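Local coordinates for protein Na-translocating NADH-quinone reductase subunit C NqrC (Shewanella oneidensis, PDB 4XHF) that is the soluble fragment of a flavoprotein subunit and holds flavin mononucleotide in its FMN-binding domain, at residues A[42-47]-A[160-165]; A[49-54]-A[60-65]; A[120-125]-A[131-136]. One frame throughout, in Å; residues are numbered along the deposited sequence.

Interaction 1: A[42-47]-A[160-165]; sequences QRYVLM and GVVVYE
Tyr-44, on helix segment 42-47, lays its ring against the beta-carbon of Tyr-164 on strand segment 160-165. Tyr-164 CB sits over one face of the Tyr-44 ring, displaced toward the rim, and comes within 3.5 Å of Tyr-44 CZ, a CH-pi contact. The two rings lie nearly parallel, planes 17° apart, yet are slid so far that they barely overlap, centroids 5.0 Å apart. Tyr-44 has CG anti to its carbonyl carbon (chi1 -65°), which sends the ring out from the helix to the strand. Its CD1 also meets Val-162 CG1 at 4.1 Å. One turn later, flexible Met-47 bends at chi3 and sets its terminal CE 3.9 Å from Val-162 CG1. A compact branched valine suits this place, since its second methyl, CG2, packs on Tyr-44 O at 3.9 Å. No hydrogen bond spans the contact, so apolar and aromatic packing hold it. The two segments run roughly antiparallel, their N-to-C directions 151° apart, and the strand edges the antiparallel sheet beside strand 144-151; there Tyr-164 and Glu-165 both face Tyr-146 in a classic beta bulge, while Tyr-148 touches both tyrosines, and on the helix's other flank Gln-42 packs against helix 58-66.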
ATOM      1  N   GLN A  42      -9.761  -2.800   7.865  1.00 12.56           N
ATOM      2  CA  GLN A  42     -10.103  -4.147   7.424  1.00 10.74           C
ATOM      3  C   GLN A  42     -10.722  -4.127   6.030  1.00 11.29           C
ATOM      4  O   GLN A  42     -10.408  -4.970   5.191  1.00 12.21           O
ATOM      5  CB  GLN A  42     -11.059  -4.807   8.422  1.00 11.31           C
ATOM      6  CG  GLN A  42     -10.389  -5.248   9.719  1.00 11.79           C
ATOM      7  CD  GLN A  42     -11.363  -5.853  10.713  1.00 14.70           C
ATOM      8  OE1 GLN A  42     -12.478  -5.363  10.885  1.00 20.26           O
ATOM      9  NE2 GLN A  42     -10.944  -6.928  11.372  1.00 18.11           N
ATOM     10  N   ARG A  43     -11.589  -3.151   5.779  1.00 13.63           N
ATOM     11  CA  ARG A  43     -12.235  -3.032   4.478  1.00 11.68           C
ATOM     12  C   ARG A  43     -11.211  -2.684   3.402  1.00 11.37           C
ATOM     13  O   ARG A  43     -11.212  -3.284   2.330  1.00 13.08           O
ATOM     14  CB  ARG A  43     -13.351  -1.982   4.518  1.00 13.91           C
ATOM     15  CG  ARG A  43     -14.579  -2.421   5.314  1.00 16.46           C
ATOM     16  CD  ARG A  43     -15.767  -1.490   5.098  1.00 17.01           C
ATOM     17  NE  ARG A  43     -15.521  -0.136   5.598  1.00 17.24           N
ATOM     18  CZ  ARG A  43     -15.828   0.293   6.820  1.00 17.77           C
ATOM     19  NH1 ARG A  43     -16.398  -0.517   7.705  1.00 20.56           N
ATOM     20  NH2 ARG A  43     -15.562   1.544   7.162  1.00 17.46           N
ATOM     21  N   TYR A  44     -10.333  -1.728   3.698  1.00 12.74           N
ATOM     22  CA  TYR A  44      -9.289  -1.317   2.759  1.00 13.43           C
ATOM     23  C   TYR A  44      -8.439  -2.504   2.319  1.00 13.02           C
ATOM     24  O   TYR A  44      -8.178  -2.690   1.131  1.00 13.36           O
ATOM     25  CB  TYR A  44      -8.376  -0.255   3.382  1.00 15.25           C
ATOM     26  CG  TYR A  44      -9.033   1.073   3.694  1.00 18.30           C
ATOM     27  CD1 TYR A  44     -10.098   1.548   2.940  1.00 19.26           C
ATOM     28  CD2 TYR A  44      -8.575   1.859   4.744  1.00 20.19           C
ATOM     29  CE1 TYR A  44     -10.691   2.766   3.229  1.00 21.90           C
ATOM     30  CE2 TYR A  44      -9.161   3.074   5.040  1.00 21.44           C
ATOM     31  CZ  TYR A  44     -10.218   3.523   4.281  1.00 22.69           C
ATOM     32  OH  TYR A  44     -10.799   4.735   4.577  1.00 26.43           O
ATOM     33  N   VAL A  45      -8.014  -3.304   3.291  1.00 12.88           N
ATOM     34  CA  VAL A  45      -7.122  -4.430   3.037  1.00 10.09           C
ATOM     35  C   VAL A  45      -7.806  -5.475   2.166  1.00  8.49           C
ATOM     36  O   VAL A  45      -7.219  -5.968   1.206  1.00  9.56           O
ATOM     37  CB  VAL A  45      -6.646  -5.069   4.365  1.00  9.37           C
ATOM     38  CG1 VAL A  45      -5.916  -6.389   4.126  1.00 10.12           C
ATOM     39  CG2 VAL A  45      -5.745  -4.102   5.112  1.00  9.53           C
ATOM     40  N   LEU A  46      -9.050  -5.804   2.494  1.00  9.58           N
ATOM     41  CA  LEU A  46      -9.792  -6.799   1.727  1.00  9.56           C
ATOM     42  C   LEU A  46     -10.078  -6.288   0.319  1.00  8.82           C
ATOM     43  O   LEU A  46     -10.002  -7.044  -0.648  1.00 10.06           O
ATOM     44  CB  LEU A  46     -11.100  -7.164   2.432  1.00 11.85           C
ATOM     45  CG  LEU A  46     -10.973  -7.913   3.761  1.00 12.14           C
ATOM     46  CD1 LEU A  46     -12.346  -8.079   4.393  1.00 14.23           C
ATOM     47  CD2 LEU A  46     -10.299  -9.270   3.583  1.00 12.19           C
ATOM     48  N   MET A  47     -10.397  -5.003   0.208  1.00  9.17           N
ATOM     49  CA  MET A  47     -10.668  -4.398  -1.090  1.00 11.99           C
ATOM     50  C   MET A  47      -9.429  -4.442  -1.975  1.00 11.75           C
ATOM     51  O   MET A  47      -9.515  -4.723  -3.170  1.00 11.04           O
ATOM     52  CB  MET A  47     -11.145  -2.955  -0.922  1.00 13.27           C
ATOM     53  CG  MET A  47     -12.608  -2.838  -0.516  1.00 14.81           C
ATOM     54  SD  MET A  47     -13.200  -1.154  -0.238  1.00 21.63           S
ATOM     55  CE  MET A  47     -11.802  -0.157  -0.758  1.00 44.03           C
ATOM     56  N   GLY A 160      -4.258  -5.158  -6.426  1.00 11.97           N
ATOM     57  CA  GLY A 160      -5.167  -4.051  -6.199  1.00 11.38           C
ATOM     58  C   GLY A 160      -4.515  -2.884  -5.485  1.00 11.78           C
ATOM     59  O   GLY A 160      -3.623  -3.066  -4.655  1.00 12.78           O
ATOM     60  N   VAL A 161      -4.965  -1.681  -5.826  1.00 12.39           N
ATOM     61  CA  VAL A 161      -4.499  -0.461  -5.184  1.00 12.63           C
ATOM     62  C   VAL A 161      -5.680   0.288  -4.580  1.00 13.22           C
ATOM     63  O   VAL A 161      -6.714   0.456  -5.227  1.00 14.73           O
ATOM     64  CB  VAL A 161      -3.764   0.451  -6.180  1.00  9.05           C
ATOM     65  CG1 VAL A 161      -3.358   1.763  -5.518  1.00 10.11           C
ATOM     66  CG2 VAL A 161      -2.547  -0.262  -6.739  1.00 10.41           C
ATOM     67  N   VAL A 162      -5.514   0.730  -3.338  1.00 11.53           N
ATOM     68  CA  VAL A 162      -6.539   1.486  -2.632  1.00 11.87           C
ATOM     69  C   VAL A 162      -5.921   2.731  -2.013  1.00 13.40           C
ATOM     70  O   VAL A 162      -5.059   2.628  -1.144  1.00 16.50           O
ATOM     71  CB  VAL A 162      -7.209   0.643  -1.521  1.00 13.45           C
ATOM     72  CG1 VAL A 162      -8.224   1.474  -0.744  1.00 16.68           C
ATOM     73  CG2 VAL A 162      -7.883  -0.583  -2.110  1.00 12.59           C
ATOM     74  N   VAL A 163      -6.360   3.900  -2.466  1.00 14.01           N
ATOM     75  CA  VAL A 163      -5.967   5.166  -1.853  1.00 14.75           C
ATOM     76  C   VAL A 163      -7.149   5.665  -1.030  1.00 15.30           C
ATOM     77  O   VAL A 163      -8.275   5.705  -1.523  1.00 18.51           O
ATOM     78  CB  VAL A 163      -5.550   6.215  -2.911  1.00 13.79           C
ATOM     79  CG1 VAL A 163      -5.271   7.571  -2.272  1.00 12.70           C
ATOM     80  CG2 VAL A 163      -4.326   5.736  -3.675  1.00 12.23           C
ATOM     81  N   TYR A 164      -6.889   6.031   0.224  1.00 15.01           N
ATOM     82  CA  TYR A 164      -7.961   6.368   1.159  1.00 17.69           C
ATOM     83  C   TYR A 164      -7.830   7.764   1.772  1.00 18.61           C
ATOM     84  O   TYR A 164      -8.739   8.220   2.467  1.00 22.31           O
ATOM     85  CB  TYR A 164      -8.019   5.322   2.279  1.00 19.86           C
ATOM     86  CG  TYR A 164      -6.810   5.315   3.188  1.00 22.08           C
ATOM     87  CD1 TYR A 164      -6.726   6.180   4.272  1.00 23.91           C
ATOM     88  CD2 TYR A 164      -5.756   4.437   2.970  1.00 20.57           C
ATOM     89  CE1 TYR A 164      -5.628   6.178   5.105  1.00 23.00           C
ATOM     90  CE2 TYR A 164      -4.652   4.428   3.801  1.00 20.63           C
ATOM     91  CZ  TYR A 164      -4.596   5.302   4.867  1.00 21.50           C
ATOM     92  OH  TYR A 164      -3.507   5.307   5.705  1.00 23.10           O
ATOM     93  N   GLU A 165      -6.710   8.440   1.531  1.00 16.25           N
ATOM     94  CA  GLU A 165      -6.512   9.784   2.073  1.00 16.04           C
ATOM     95  C   GLU A 165      -5.607  10.636   1.192  1.00 16.06           C
ATOM     96  O   GLU A 165      -4.609  10.155   0.655  1.00 16.04           O
ATOM     97  CB  GLU A 165      -5.928   9.712   3.488  1.00 19.50           C
ATOM     98  CG  GLU A 165      -5.594  11.076   4.090  1.00 23.90           C
ATOM     99  CD  GLU A 165      -5.086  10.987   5.517  1.00 29.15           C
ATOM    100  OE1 GLU A 165      -5.252   9.924   6.148  1.00 33.95           O
ATOM    101  OE2 GLU A 165      -4.515  11.983   6.008  1.00 29.69           O
TER

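Interaction 2: A[49-54]-A[60-65]; sequences ADVNLG and RDIFAK
A helix-loop-helix connection brings the loop 49-54 against helix 58-66, with Ile-62 as the side chain on which the loop closes. The loop begins where helix 29-48 ends: Asp-50 has positive phi and two bonds lead back into the last turn, a Schellman motif that turns the chain out of the helix. The CB of Val-51 points toward the second helix, and CG1 meets Ile-62 CG2 at 3.9 Å, while CG2 packs on Val-122 of strand 113-123. The side chains of Val-51 and Ile-62 run antiparallel past one another, so the touch is methyl against methyl at their flanks. Beta-branched residues suit both positions, because each offers a second branch close to the backbone for a neighbour to rest on.

Ile-62 does most of the work with its longer branch. With CG1 anti to the carbonyl carbon (chi1 -67°) and the chain extended beyond it, CD1 reaches the loop backbone. There it lies 3.3 Å from Asn-52 O and 3.5 Å from Leu-53 O, and it also meets Gly-54 N at 3.8 Å. The methyl is thus packed against peptide groups, and no hydrogen bond joins the two segments. Glycine fits the end of this bend doubly: its phi is positive, and a beta-carbon there would come tight against Ile-62 CD1.

Leu-53 turns away from the second helix and packs on Arg-43 and Leu-46 of helix 29-48, while a salt bridge between Arg-60 and Asp-39 also links the two helices. The loop holds its own shape through an Asx turn, for which asparagine supplies a short side-chain carbonyl: Gly-54 N donates to Asn-52 OD1 at 2.7 Å, with an N-H...O angle of 143° and the donor tilted 32° from the carbonyl plane.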
ATOM      1  N   ALA A  49      -6.957  -6.583  -1.670  1.00 11.29           N
ATOM      2  CA  ALA A  49      -6.632  -7.983  -1.927  1.00 11.41           C
ATOM      3  C   ALA A  49      -7.666  -8.661  -2.822  1.00 12.04           C
ATOM      4  O   ALA A  49      -7.523  -9.835  -3.163  1.00 13.22           O
ATOM      5  CB  ALA A  49      -6.511  -8.731  -0.613  1.00 11.65           C
ATOM      6  N   ASP A  50      -8.705  -7.918  -3.192  1.00 13.82           N
ATOM      7  CA  ASP A  50      -9.766  -8.433  -4.053  1.00 17.07           C
ATOM      8  C   ASP A  50     -10.476  -9.618  -3.394  1.00 15.12           C
ATOM      9  O   ASP A  50     -10.755 -10.631  -4.037  1.00 14.20           O
ATOM     10  CB  ASP A  50      -9.199  -8.831  -5.420  1.00 17.80           C
ATOM     11  CG  ASP A  50     -10.280  -9.069  -6.462  1.00 22.19           C
ATOM     12  OD1 ASP A  50     -11.439  -8.658  -6.236  1.00 19.79           O
ATOM     13  OD2 ASP A  50      -9.964  -9.666  -7.513  1.00 26.62           O
ATOM     14  N   VAL A  51     -10.754  -9.476  -2.099  1.00 13.21           N
ATOM     15  CA  VAL A  51     -11.556 -10.443  -1.357  1.00 13.09           C
ATOM     16  C   VAL A  51     -12.954  -9.868  -1.139  1.00 13.57           C
ATOM     17  O   VAL A  51     -13.102  -8.692  -0.806  1.00 14.11           O
ATOM     18  CB  VAL A  51     -10.910 -10.788   0.003  1.00 11.39           C
ATOM     19  CG1 VAL A  51     -11.715 -11.852   0.732  1.00 12.08           C
ATOM     20  CG2 VAL A  51      -9.482 -11.258  -0.201  1.00 13.37           C
ATOM     21  N   ASN A  52     -13.980 -10.691  -1.337  1.00 13.60           N
ATOM     22  CA  ASN A  52     -15.355 -10.247  -1.132  1.00 14.16           C
ATOM     23  C   ASN A  52     -15.594  -9.890   0.334  1.00 14.08           C
ATOM     24  O   ASN A  52     -15.291 -10.679   1.228  1.00 16.52           O
ATOM     25  CB  ASN A  52     -16.342 -11.327  -1.585  1.00 15.21           C
ATOM     26  CG  ASN A  52     -17.766 -10.812  -1.689  1.00 16.08           C
ATOM     27  OD1 ASN A  52     -18.476 -10.707  -0.690  1.00 15.99           O
ATOM     28  ND2 ASN A  52     -18.192 -10.493  -2.906  1.00 18.68           N
ATOM     29  N   LEU A  53     -16.125  -8.694   0.575  1.00 13.29           N
ATOM     30  CA  LEU A  53     -16.347  -8.204   1.936  1.00 12.73           C
ATOM     31  C   LEU A  53     -17.580  -8.825   2.584  1.00 13.19           C
ATOM     32  O   LEU A  53     -17.813  -8.651   3.780  1.00 13.68           O
ATOM     33  CB  LEU A  53     -16.489  -6.680   1.937  1.00 12.31           C
ATOM     34  CG  LEU A  53     -15.206  -5.861   2.086  1.00 14.16           C
ATOM     35  CD1 LEU A  53     -14.241  -6.149   0.956  1.00 14.88           C
ATOM     36  CD2 LEU A  53     -15.529  -4.377   2.141  1.00 16.81           C
ATOM     37  N   GLY A  54     -18.373  -9.539   1.793  1.00 12.46           N
ATOM     38  CA  GLY A  54     -19.602 -10.128   2.289  1.00 14.78           C
ATOM     39  C   GLY A  54     -20.643  -9.067   2.583  1.00 17.16           C
ATOM     40  O   GLY A  54     -20.464  -7.902   2.231  1.00 16.78           O
ATOM     41  N   ARG A  60     -15.614  -8.376   8.972  1.00 17.10           N
ATOM     42  CA  ARG A  60     -14.794  -8.571  10.164  1.00 16.83           C
ATOM     43  C   ARG A  60     -14.402 -10.035  10.310  1.00 17.51           C
ATOM     44  O   ARG A  60     -13.253 -10.355  10.618  1.00 17.13           O
ATOM     45  CB  ARG A  60     -15.537  -8.106  11.416  1.00 16.52           C
ATOM     46  CG  ARG A  60     -15.832  -6.617  11.456  1.00 19.05           C
ATOM     47  CD  ARG A  60     -16.151  -6.164  12.873  1.00 20.93           C
ATOM     48  NE  ARG A  60     -16.560  -4.759  12.943  1.00 22.37           N
ATOM     49  CZ  ARG A  60     -17.812  -4.333  13.117  1.00 25.37           C
ATOM     50  NH1 ARG A  60     -18.820  -5.190  13.244  1.00 28.03           N
ATOM     51  NH2 ARG A  60     -18.058  -3.031  13.169  1.00 25.76           N
ATOM     52  N   ASP A  61     -15.369 -10.919  10.089  1.00 20.65           N
ATOM     53  CA  ASP A  61     -15.144 -12.355  10.201  1.00 22.16           C
ATOM     54  C   ASP A  61     -14.255 -12.845   9.064  1.00 17.70           C
ATOM     55  O   ASP A  61     -13.401 -13.707   9.256  1.00 20.28           O
ATOM     56  CB  ASP A  61     -16.474 -13.115  10.188  1.00 29.63           C
ATOM     57  CG  ASP A  61     -17.493 -12.537  11.155  1.00 36.31           C
ATOM     58  OD1 ASP A  61     -17.087 -11.906  12.153  1.00 37.48           O
ATOM     59  OD2 ASP A  61     -18.706 -12.718  10.913  1.00 40.16           O
ATOM     60  N   ILE A  62     -14.467 -12.289   7.876  1.00 15.29           N
ATOM     61  CA  ILE A  62     -13.685 -12.661   6.705  1.00 13.68           C
ATOM     62  C   ILE A  62     -12.232 -12.238   6.899  1.00 14.83           C
ATOM     63  O   ILE A  62     -11.312 -12.994   6.592  1.00 14.82           O
ATOM     64  CB  ILE A  62     -14.267 -12.024   5.424  1.00 14.48           C
ATOM     65  CG1 ILE A  62     -15.642 -12.630   5.131  1.00 15.21           C
ATOM     66  CG2 ILE A  62     -13.338 -12.243   4.226  1.00 15.76           C
ATOM     67  CD1 ILE A  62     -16.440 -11.901   4.079  1.00 16.95           C
ATOM     68  N   PHE A  63     -12.038 -11.033   7.420  1.00 15.08           N
ATOM     69  CA  PHE A  63     -10.700 -10.524   7.698  1.00 12.42           C
ATOM     70  C   PHE A  63      -9.997 -11.408   8.721  1.00 12.82           C
ATOM     71  O   PHE A  63      -8.857 -11.822   8.519  1.00 13.79           O
ATOM     72  CB  PHE A  63     -10.774  -9.081   8.203  1.00 11.69           C
ATOM     73  CG  PHE A  63      -9.430  -8.443   8.424  1.00 11.63           C
ATOM     74  CD1 PHE A  63      -8.725  -8.663   9.597  1.00 13.40           C
ATOM     75  CD2 PHE A  63      -8.876  -7.611   7.464  1.00 11.33           C
ATOM     76  CE1 PHE A  63      -7.491  -8.075   9.803  1.00 14.17           C
ATOM     77  CE2 PHE A  63      -7.643  -7.017   7.667  1.00 12.19           C
ATOM     78  CZ  PHE A  63      -6.951  -7.250   8.837  1.00 11.62           C
ATOM     79  N   ALA A  64     -10.692 -11.702   9.815  1.00 14.47           N
ATOM     80  CA  ALA A  64     -10.113 -12.458  10.917  1.00 14.72           C
ATOM     81  C   ALA A  64      -9.646 -13.845  10.482  1.00 15.36           C
ATOM     82  O   ALA A  64      -8.669 -14.372  11.013  1.00 16.62           O
ATOM     83  CB  ALA A  64     -11.120 -12.577  12.049  1.00 17.05           C
ATOM     84  N   LYS A  65     -10.339 -14.430   9.510  1.00 16.06           N
ATOM     85  CA  LYS A  65     -10.027 -15.780   9.057  1.00 15.03           C
ATOM     86  C   LYS A  65      -8.959 -15.797   7.972  1.00 13.67           C
ATOM     87  O   LYS A  65      -8.075 -16.652   7.980  1.00 16.29           O
ATOM     88  CB  LYS A  65     -11.290 -16.468   8.536  1.00 16.71           C
ATOM     89  CG  LYS A  65     -11.064 -17.883   8.009  1.00 20.10           C
ATOM     90  CD  LYS A  65     -10.371 -18.760   9.046  1.00 24.75           C
ATOM     91  CE  LYS A  65     -10.443 -20.237   8.692  1.00 26.99           C
ATOM     92  NZ  LYS A  65      -9.696 -20.590   7.451  1.00 28.54           N
TER

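Interaction 3: A[120-125]-A[131-136]; sequences FKVFDD and SVVVPF
Val-122 presses its CG2 methyl on CG2 of Val-133, 3.7 Å away, the two side chains crossing at a slant on one face of a beta hairpin. Both valines have CG2 anti to the carbonyl carbon, and this aims the two methyls at each other along a diagonal of the sheet. On the same face, Ser-131 lies directly opposite Val-122. Its hydroxyl oxygen OG is 3.7 Å from Val-122 CB, and so small a side chain suits a place where Ala-49, just past helix 29-48, packs against it.

Beneath the side chains the strands 120-123 and 131-136 run antiparallel, at 152°, joined by four backbone hydrogen bonds. Phe-120 and Val-133 form a hydrogen-bonded pair with a bond in each direction, Val-133 N to Phe-120 O being 2.8 Å. Val-122 and Ser-131 make the next such pair: Val-122 N reaches Ser-131 O at 2.8 Å, while the return bond, from Ser-131 N to Val-122 O, is longer, at 3.2 Å. Between them, Lys-121 and Val-132 form a non-hydrogen-bonded pair on the other face. Here Val-132 CA approaches Phe-120 O at 3.3 Å in a CA-H...O contact. The extended lysine offers only its aliphatic stem, CG lying 4.5 Å from Val-132 CG2. Phe-120, by contrast, brings the edge of its ring, at CD1, up to Val-133 O at 3.7 Å.

The hairpin of strands 113-123 and 129-139 continues the antiparallel sheet both ways, with strand 67-73 bonded beside Lys-121 and strand 144-151 beside Val-132 and Val-134. Helix 29-48 packs on the face bearing Phe-120 and Val-133, through Leu-41, Val-45 and Ala-48, and Ala-49 also covers Val-122.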
ATOM      1  N   PHE A 120       0.022  -7.086   5.711  1.00  9.09           N
ATOM      2  CA  PHE A 120      -1.033  -8.089   5.809  1.00 10.14           C
ATOM      3  C   PHE A 120      -0.846  -9.206   4.790  1.00  8.58           C
ATOM      4  O   PHE A 120      -0.796  -8.952   3.590  1.00  8.36           O
ATOM      5  CB  PHE A 120      -2.402  -7.442   5.602  1.00 10.46           C
ATOM      6  CG  PHE A 120      -2.666  -6.276   6.503  1.00  8.49           C
ATOM      7  CD1 PHE A 120      -2.280  -4.998   6.135  1.00  8.91           C
ATOM      8  CD2 PHE A 120      -3.312  -6.455   7.712  1.00 11.64           C
ATOM      9  CE1 PHE A 120      -2.527  -3.921   6.963  1.00  9.73           C
ATOM     10  CE2 PHE A 120      -3.562  -5.384   8.545  1.00 11.65           C
ATOM     11  CZ  PHE A 120      -3.170  -4.115   8.169  1.00 11.00           C
ATOM     12  N   LYS A 121      -0.741 -10.438   5.277  1.00 10.17           N
ATOM     13  CA  LYS A 121      -0.763 -11.609   4.409  1.00  9.14           C
ATOM     14  C   LYS A 121      -2.210 -12.042   4.217  1.00 10.89           C
ATOM     15  O   LYS A 121      -2.944 -12.184   5.192  1.00 11.67           O
ATOM     16  CB  LYS A 121       0.061 -12.754   4.999  1.00 10.18           C
ATOM     17  CG  LYS A 121       1.565 -12.532   4.969  1.00 11.08           C
ATOM     18  CD  LYS A 121       2.304 -13.719   5.566  1.00 14.21           C
ATOM     19  CE  LYS A 121       3.806 -13.506   5.569  1.00 17.80           C
ATOM     20  NZ  LYS A 121       4.524 -14.659   6.174  1.00 20.06           N
ATOM     21  N   VAL A 122      -2.612 -12.242   2.965  1.00 11.60           N
ATOM     22  CA  VAL A 122      -3.989 -12.607   2.643  1.00  9.98           C
ATOM     23  C   VAL A 122      -4.041 -13.997   2.015  1.00  8.84           C
ATOM     24  O   VAL A 122      -3.282 -14.298   1.095  1.00  9.04           O
ATOM     25  CB  VAL A 122      -4.631 -11.585   1.687  1.00  9.25           C
ATOM     26  CG1 VAL A 122      -6.115 -11.879   1.509  1.00 11.88           C
ATOM     27  CG2 VAL A 122      -4.423 -10.166   2.209  1.00  9.76           C
ATOM     28  N   PHE A 123      -4.946 -14.832   2.519  1.00 11.80           N
ATOM     29  CA  PHE A 123      -5.080 -16.213   2.063  1.00 12.42           C
ATOM     30  C   PHE A 123      -6.459 -16.465   1.458  1.00 16.16           C
ATOM     31  O   PHE A 123      -7.459 -15.922   1.928  1.00 19.56           O
ATOM     32  CB  PHE A 123      -4.840 -17.180   3.227  1.00 13.61           C
ATOM     33  CG  PHE A 123      -3.518 -16.987   3.914  1.00 13.28           C
ATOM     34  CD1 PHE A 123      -2.394 -17.676   3.489  1.00 14.13           C
ATOM     35  CD2 PHE A 123      -3.399 -16.118   4.986  1.00 11.49           C
ATOM     36  CE1 PHE A 123      -1.178 -17.500   4.118  1.00 14.27           C
ATOM     37  CE2 PHE A 123      -2.185 -15.939   5.617  1.00 12.28           C
ATOM     38  CZ  PHE A 123      -1.074 -16.631   5.182  1.00 13.12           C
ATOM     39  N   ASP A 124      -6.511 -17.291   0.418  1.00 14.44           N
ATOM     40  CA  ASP A 124      -7.783 -17.685  -0.170  1.00 18.40           C
ATOM     41  C   ASP A 124      -8.439 -18.744   0.705  1.00 24.77           C
ATOM     42  O   ASP A 124      -7.886 -19.135   1.734  1.00 22.67           O
ATOM     43  CB  ASP A 124      -7.591 -18.205  -1.597  1.00 20.10           C
ATOM     44  CG  ASP A 124      -6.596 -19.354  -1.679  1.00 21.18           C
ATOM     45  OD1 ASP A 124      -6.429 -20.093  -0.686  1.00 22.34           O
ATOM     46  OD2 ASP A 124      -5.981 -19.525  -2.752  1.00 23.34           O
ATOM     47  N   ASP A 125      -9.607 -19.220   0.291  1.00 35.11           N
ATOM     48  CA  ASP A 125     -10.325 -20.234   1.053  1.00 43.77           C
ATOM     49  C   ASP A 125      -9.532 -21.536   1.147  1.00 42.00           C
ATOM     50  O   ASP A 125      -9.718 -22.320   2.077  1.00 46.20           O
ATOM     51  CB  ASP A 125     -11.692 -20.498   0.423  1.00 51.50           C
ATOM     52  CG  ASP A 125     -12.552 -19.252   0.369  1.00 57.90           C
ATOM     53  OD1 ASP A 125     -11.983 -18.141   0.325  1.00 58.60           O
ATOM     54  OD2 ASP A 125     -13.793 -19.383   0.372  1.00 61.73           O
ATOM     55  N   SER A 131      -2.252 -12.842  -1.534  1.00 10.97           N
ATOM     56  CA  SER A 131      -1.532 -11.600  -1.763  1.00 10.58           C
ATOM     57  C   SER A 131      -0.948 -11.084  -0.459  1.00  9.23           C
ATOM     58  O   SER A 131      -1.276 -11.576   0.620  1.00  9.53           O
ATOM     59  CB  SER A 131      -2.452 -10.540  -2.382  1.00 10.18           C
ATOM     60  OG  SER A 131      -3.460 -10.136  -1.473  1.00 10.69           O
ATOM     61  N   VAL A 132      -0.064 -10.101  -0.574  1.00 10.83           N
ATOM     62  CA  VAL A 132       0.439  -9.377   0.581  1.00  8.97           C
ATOM     63  C   VAL A 132       0.102  -7.905   0.391  1.00  8.95           C
ATOM     64  O   VAL A 132       0.498  -7.291  -0.600  1.00  9.35           O
ATOM     65  CB  VAL A 132       1.960  -9.560   0.770  1.00  9.87           C
ATOM     66  CG1 VAL A 132       2.429  -8.864   2.043  1.00  9.30           C
ATOM     67  CG2 VAL A 132       2.317 -11.040   0.820  1.00 10.14           C
ATOM     68  N   VAL A 133      -0.661  -7.355   1.329  1.00  9.79           N
ATOM     69  CA  VAL A 133      -1.063  -5.958   1.272  1.00  8.78           C
ATOM     70  C   VAL A 133      -0.128  -5.127   2.139  1.00  8.58           C
ATOM     71  O   VAL A 133       0.048  -5.413   3.325  1.00  7.21           O
ATOM     72  CB  VAL A 133      -2.519  -5.768   1.739  1.00 10.49           C
ATOM     73  CG1 VAL A 133      -2.979  -4.342   1.479  1.00 12.23           C
ATOM     74  CG2 VAL A 133      -3.438  -6.764   1.037  1.00 13.02           C
ATOM     75  N   VAL A 134       0.470  -4.102   1.537  1.00  9.89           N
ATOM     76  CA  VAL A 134       1.399  -3.227   2.244  1.00  8.19           C
ATOM     77  C   VAL A 134       0.962  -1.768   2.138  1.00  7.93           C
ATOM     78  O   VAL A 134       0.396  -1.358   1.126  1.00  8.03           O
ATOM     79  CB  VAL A 134       2.837  -3.362   1.697  1.00  6.68           C
ATOM     80  CG1 VAL A 134       3.316  -4.792   1.820  1.00  8.90           C
ATOM     81  CG2 VAL A 134       2.919  -2.897   0.246  1.00  8.67           C
ATOM     82  N   PRO A 135       1.224  -0.979   3.189  1.00  8.01           N
ATOM     83  CA  PRO A 135       0.923   0.453   3.147  1.00  9.81           C
ATOM     84  C   PRO A 135       1.959   1.229   2.346  1.00  8.79           C
ATOM     85  O   PRO A 135       3.147   0.911   2.401  1.00  9.06           O
ATOM     86  CB  PRO A 135       0.962   0.858   4.620  1.00 12.22           C
ATOM     87  CG  PRO A 135       1.943  -0.083   5.226  1.00 12.47           C
ATOM     88  CD  PRO A 135       1.745  -1.385   4.505  1.00  9.57           C
ATOM     89  N   PHE A 136       1.508   2.233   1.607  1.00  9.03           N
ATOM     90  CA  PHE A 136       2.417   3.134   0.923  1.00  7.75           C
ATOM     91  C   PHE A 136       1.856   4.538   1.024  1.00  7.23           C
ATOM     92  O   PHE A 136       0.644   4.729   1.124  1.00  7.11           O
ATOM     93  CB  PHE A 136       2.605   2.730  -0.541  1.00  6.66           C
ATOM     94  CG  PHE A 136       1.477   3.143  -1.431  1.00  9.78           C
ATOM     95  CD1 PHE A 136       0.239   2.539  -1.323  1.00  9.70           C
ATOM     96  CD2 PHE A 136       1.655   4.134  -2.376  1.00  9.92           C
ATOM     97  CE1 PHE A 136      -0.801   2.913  -2.142  1.00  9.16           C
ATOM     98  CE2 PHE A 136       0.618   4.515  -3.197  1.00 11.43           C
ATOM     99  CZ  PHE A 136      -0.612   3.903  -3.081  1.00 11.22           C
TER

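How the interactions relate
The three contacts surround the end of helix 29-48, their centres 11 to 12 Å apart. Along the chain, interaction 2 closes first, between the loop after this helix and helix 58-66; interaction 3 follows as a hairpin; and interaction 1 spans both, bringing the helix to strand 158-165. Interactions 1 and 3 meet the same antiparallel sheet, where Val-45 CG2 packs on Phe-120 CE1 at 3.7 Å. Ala-49 and Val-51 join interaction 2 to Val-122, and Phe-63 reaches Phe-120. Leu-46 O probably accepts a hydrogen bond from Val-51 N, tying interactions 1 and 2. Together they seat the N-terminal helices on the sheet; none includes a flavin-pocket residue.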